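Local coordinates for protein beta-galacturonidase (Eisenbergiella tayi, PDB 6NCX) that probably hydrolyses beta-linked uronic acid glycosides as a family 2 glycoside hydrolase and binds galacturonate in its barrel pocket, at residues E332-R337 with G374-C379. Sequence-based numbering, arbitrary orientation.
Sequences EENHAR and GILNEC. With ADA (alpha-D-galactopyranuronic acid), chain I.
Arg337 and Asn377 run side by side from two neighbouring loops to the hydroxyls of the bound galacturonate, pointing the same way with guanidinium and amide planes 56° apart. The arginine can be followed outward. Its CB lies 3.9 Å from ND2 of Asn377. CG, anti to the backbone N (chi1 -177°), packs alongside that same ND2 at 3.3 Å. The chain then bends at chi2, and CD comes within 3.1 Å of O3 of the sugar. NE gives a forked hydrogen bond, 2.7 Å to O3 and 3.2 Å to O4, and NH2 adds a second hold on O4. Asn377 ND2 reaches the next hydroxyl round the ring, O2, at 2.9 Å in a fairly straight bond (163° at the hydrogen). The other end of this amide, OD1, accepts from Arg309 and Asn428, which fixes which way the amide is turned. An alanine in place of Arg337 would probably leave O3 and O4 without these donors and the Asn377 amide without its flanking chain, letting the sugar shift. Behind the site, the two parallel barrel strands 329-333 and 370-374 pair through Gly374 N to Glu332 O and Asn334 N to Gly374 O. Asn334 OD1 then continues the link past the strand ends, taking Leu376 N in its carbonyl plane, on a lone pair, at 2.9 Å. Glu333 and Ile375 O share a bridging water, while the Glu333 carboxylate also binds His312, Trp331 and Arg309. Asn377 and Glu378 form the Asn-Glu pair characteristic of family 2 barrels, placed after the fourth strand. With Arg337 donating to O3 and O4 and Asn377 to O2, the contact reads three consecutive hydroxyls of the uronic acid.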
loop_
_atom_site.group_PDB
_atom_site.type_symbol
_atom_site.label_atom_id
_atom_site.label_comp_id
_atom_site.label_asym_id
_atom_site.label_seq_id
_atom_site.Cartn_x
_atom_site.Cartn_y
_atom_site.Cartn_z
ATOM N N GLU C 332 20.438 -7.254 28.265
ATOM C CA GLU C 332 19.780 -8.555 28.163
ATOM C C GLU C 332 18.952 -8.794 29.414
ATOM O O GLU C 332 19.422 -8.541 30.529
ATOM C CB GLU C 332 20.782 -9.699 27.969
ATOM C CG GLU C 332 20.099 -11.050 28.046
ATOM C CD GLU C 332 20.755 -12.145 27.221
ATOM O OE1 GLU C 332 20.416 -12.280 26.030
ATOM O OE2 GLU C 332 21.581 -12.890 27.782
ATOM N N GLU C 333 17.724 -9.273 29.231
ATOM C CA GLU C 333 16.791 -9.409 30.338
ATOM C C GLU C 333 16.123 -10.783 30.323
ATOM O O GLU C 333 16.083 -11.477 29.297
ATOM C CB GLU C 333 15.735 -8.275 30.317
ATOM C CG GLU C 333 14.838 -8.169 29.072
ATOM C CD GLU C 333 13.875 -6.974 29.151
ATOM O OE1 GLU C 333 12.711 -7.103 28.696
ATOM O OE2 GLU C 333 14.274 -5.900 29.672
ATOM N N ASN C 334 15.603 -11.183 31.487
ATOM C CA ASN C 334 14.866 -12.436 31.550
ATOM C C ASN C 334 13.523 -12.277 30.823
ATOM O O ASN C 334 13.128 -11.182 30.410
ATOM C CB ASN C 334 14.721 -12.920 33.007
ATOM C CG ASN C 334 13.695 -12.117 33.853
ATOM O OD1 ASN C 334 13.336 -10.975 33.556
ATOM N ND2 ASN C 334 13.241 -12.740 34.942
ATOM N N HIS C 335 12.844 -13.398 30.610
ATOM C CA HIS C 335 11.621 -13.420 29.813
ATOM C C HIS C 335 10.437 -13.054 30.688
ATOM O O HIS C 335 9.989 -13.866 31.505
ATOM C CB HIS C 335 11.384 -14.785 29.177
ATOM C CG HIS C 335 10.098 -14.852 28.417
ATOM N ND1 HIS C 335 9.383 -16.019 28.253
ATOM C CD2 HIS C 335 9.393 -13.884 27.786
ATOM C CE1 HIS C 335 8.290 -15.765 27.554
ATOM N NE2 HIS C 335 8.274 -14.477 27.254
ATOM N N ALA C 336 9.917 -11.844 30.497
ATOM C CA ALA C 336 8.726 -11.359 31.192
ATOM C C ALA C 336 8.368 -9.974 30.657
ATOM O O ALA C 336 9.254 -9.131 30.461
ATOM C CB ALA C 336 8.942 -11.304 32.714
ATOM N N ARG C 337 7.070 -9.750 30.437
ATOM C CA ARG C 337 6.551 -8.466 29.951
ATOM C C ARG C 337 5.173 -8.229 30.545
ATOM O O ARG C 337 4.238 -8.976 30.237
ATOM C CB ARG C 337 6.447 -8.426 28.421
ATOM C CG ARG C 337 5.967 -7.070 27.909
ATOM C CD ARG C 337 5.107 -7.188 26.674
ATOM N NE ARG C 337 4.308 -5.981 26.514
ATOM C CZ ARG C 337 3.208 -5.713 27.224
ATOM N NH1 ARG C 337 2.774 -6.575 28.132
ATOM N NH2 ARG C 337 2.543 -4.582 27.035
ATOM N N GLY C 374 18.659 -7.119 32.857
ATOM C CA GLY C 374 17.352 -6.584 33.179
ATOM C C GLY C 374 16.432 -7.685 33.653
ATOM O O GLY C 374 16.682 -8.861 33.371
ATOM N N ILE C 375 15.381 -7.335 34.397
ATOM C CA ILE C 375 14.403 -8.310 34.858
ATOM C C ILE C 375 13.011 -7.714 34.718
ATOM O O ILE C 375 12.833 -6.495 34.703
ATOM C CB ILE C 375 14.620 -8.776 36.333
ATOM C CG1 ILE C 375 14.481 -7.614 37.323
ATOM C CG2 ILE C 375 15.935 -9.490 36.511
ATOM C CD1 ILE C 375 14.308 -8.089 38.778
ATOM N N LEU C 376 12.025 -8.607 34.594
ATOM C CA LEU C 376 10.617 -8.318 34.870
ATOM C C LEU C 376 10.154 -6.999 34.242
ATOM O O LEU C 376 9.648 -6.103 34.921
ATOM C CB LEU C 376 10.364 -8.325 36.381
ATOM C CG LEU C 376 10.619 -9.682 37.050
ATOM C CD1 LEU C 376 10.398 -9.639 38.566
ATOM C CD2 LEU C 376 9.765 -10.771 36.399
ATOM N N ASN C 377 10.332 -6.894 32.920
ATOM C CA ASN C 377 9.836 -5.734 32.181
ATOM C C ASN C 377 8.379 -5.404 32.504
ATOM O O ASN C 377 7.458 -6.160 32.159
ATOM C CB ASN C 377 9.979 -5.940 30.666
ATOM C CG ASN C 377 9.329 -4.811 29.873
ATOM O OD1 ASN C 377 9.920 -3.737 29.667
ATOM N ND2 ASN C 377 8.097 -5.036 29.451
ATOM N N GLU C 378 8.169 -4.265 33.173
ATOM C CA GLU C 378 6.836 -3.728 33.459
ATOM C C GLU C 378 5.972 -4.673 34.297
ATOM O O GLU C 378 4.745 -4.683 34.155
ATOM C CB GLU C 378 6.095 -3.366 32.171
ATOM C CG GLU C 378 6.641 -2.160 31.418
ATOM C CD GLU C 378 5.593 -1.537 30.489
ATOM O OE1 GLU C 378 4.589 -2.212 30.161
ATOM O OE2 GLU C 378 5.763 -0.362 30.107
ATOM N N CYS C 379 6.566 -5.452 35.204
ATOM C CA CYS C 379 5.744 -6.255 36.100
ATOM C C CYS C 379 5.321 -5.429 37.326
ATOM O O CYS C 379 5.555 -4.221 37.398
ATOM C CB CYS C 379 6.465 -7.550 36.446
ATOM S SG CYS C 379 6.712 -8.549 34.958
HETATM C C1 ADA I . 5.289 -1.503 27.072
HETATM C C2 ADA I . 5.918 -2.895 26.828
HETATM C C3 ADA I . 6.182 -3.247 25.411
HETATM C C4 ADA I . 5.174 -2.731 24.444
HETATM C C5 ADA I . 4.833 -1.258 24.707
HETATM C C6 ADA I . 3.751 -0.699 23.780
HETATM O O1 ADA I . 6.259 -0.483 27.124
HETATM O O2 ADA I . 7.079 -3.007 27.600
HETATM O O3 ADA I . 6.304 -4.645 25.282
HETATM O O4 ADA I . 3.984 -3.478 24.537
HETATM O O5 ADA I . 4.319 -1.114 26.061
HETATM O O6B ADA I . 3.835 -0.792 22.526
HETATM O O6A ADA I . 2.762 -0.135 24.309
HETATM O O HOH W 1 13.231 -4.954 32.364
HETATM O O HOH W 2 11.934 -8.730 31.512
#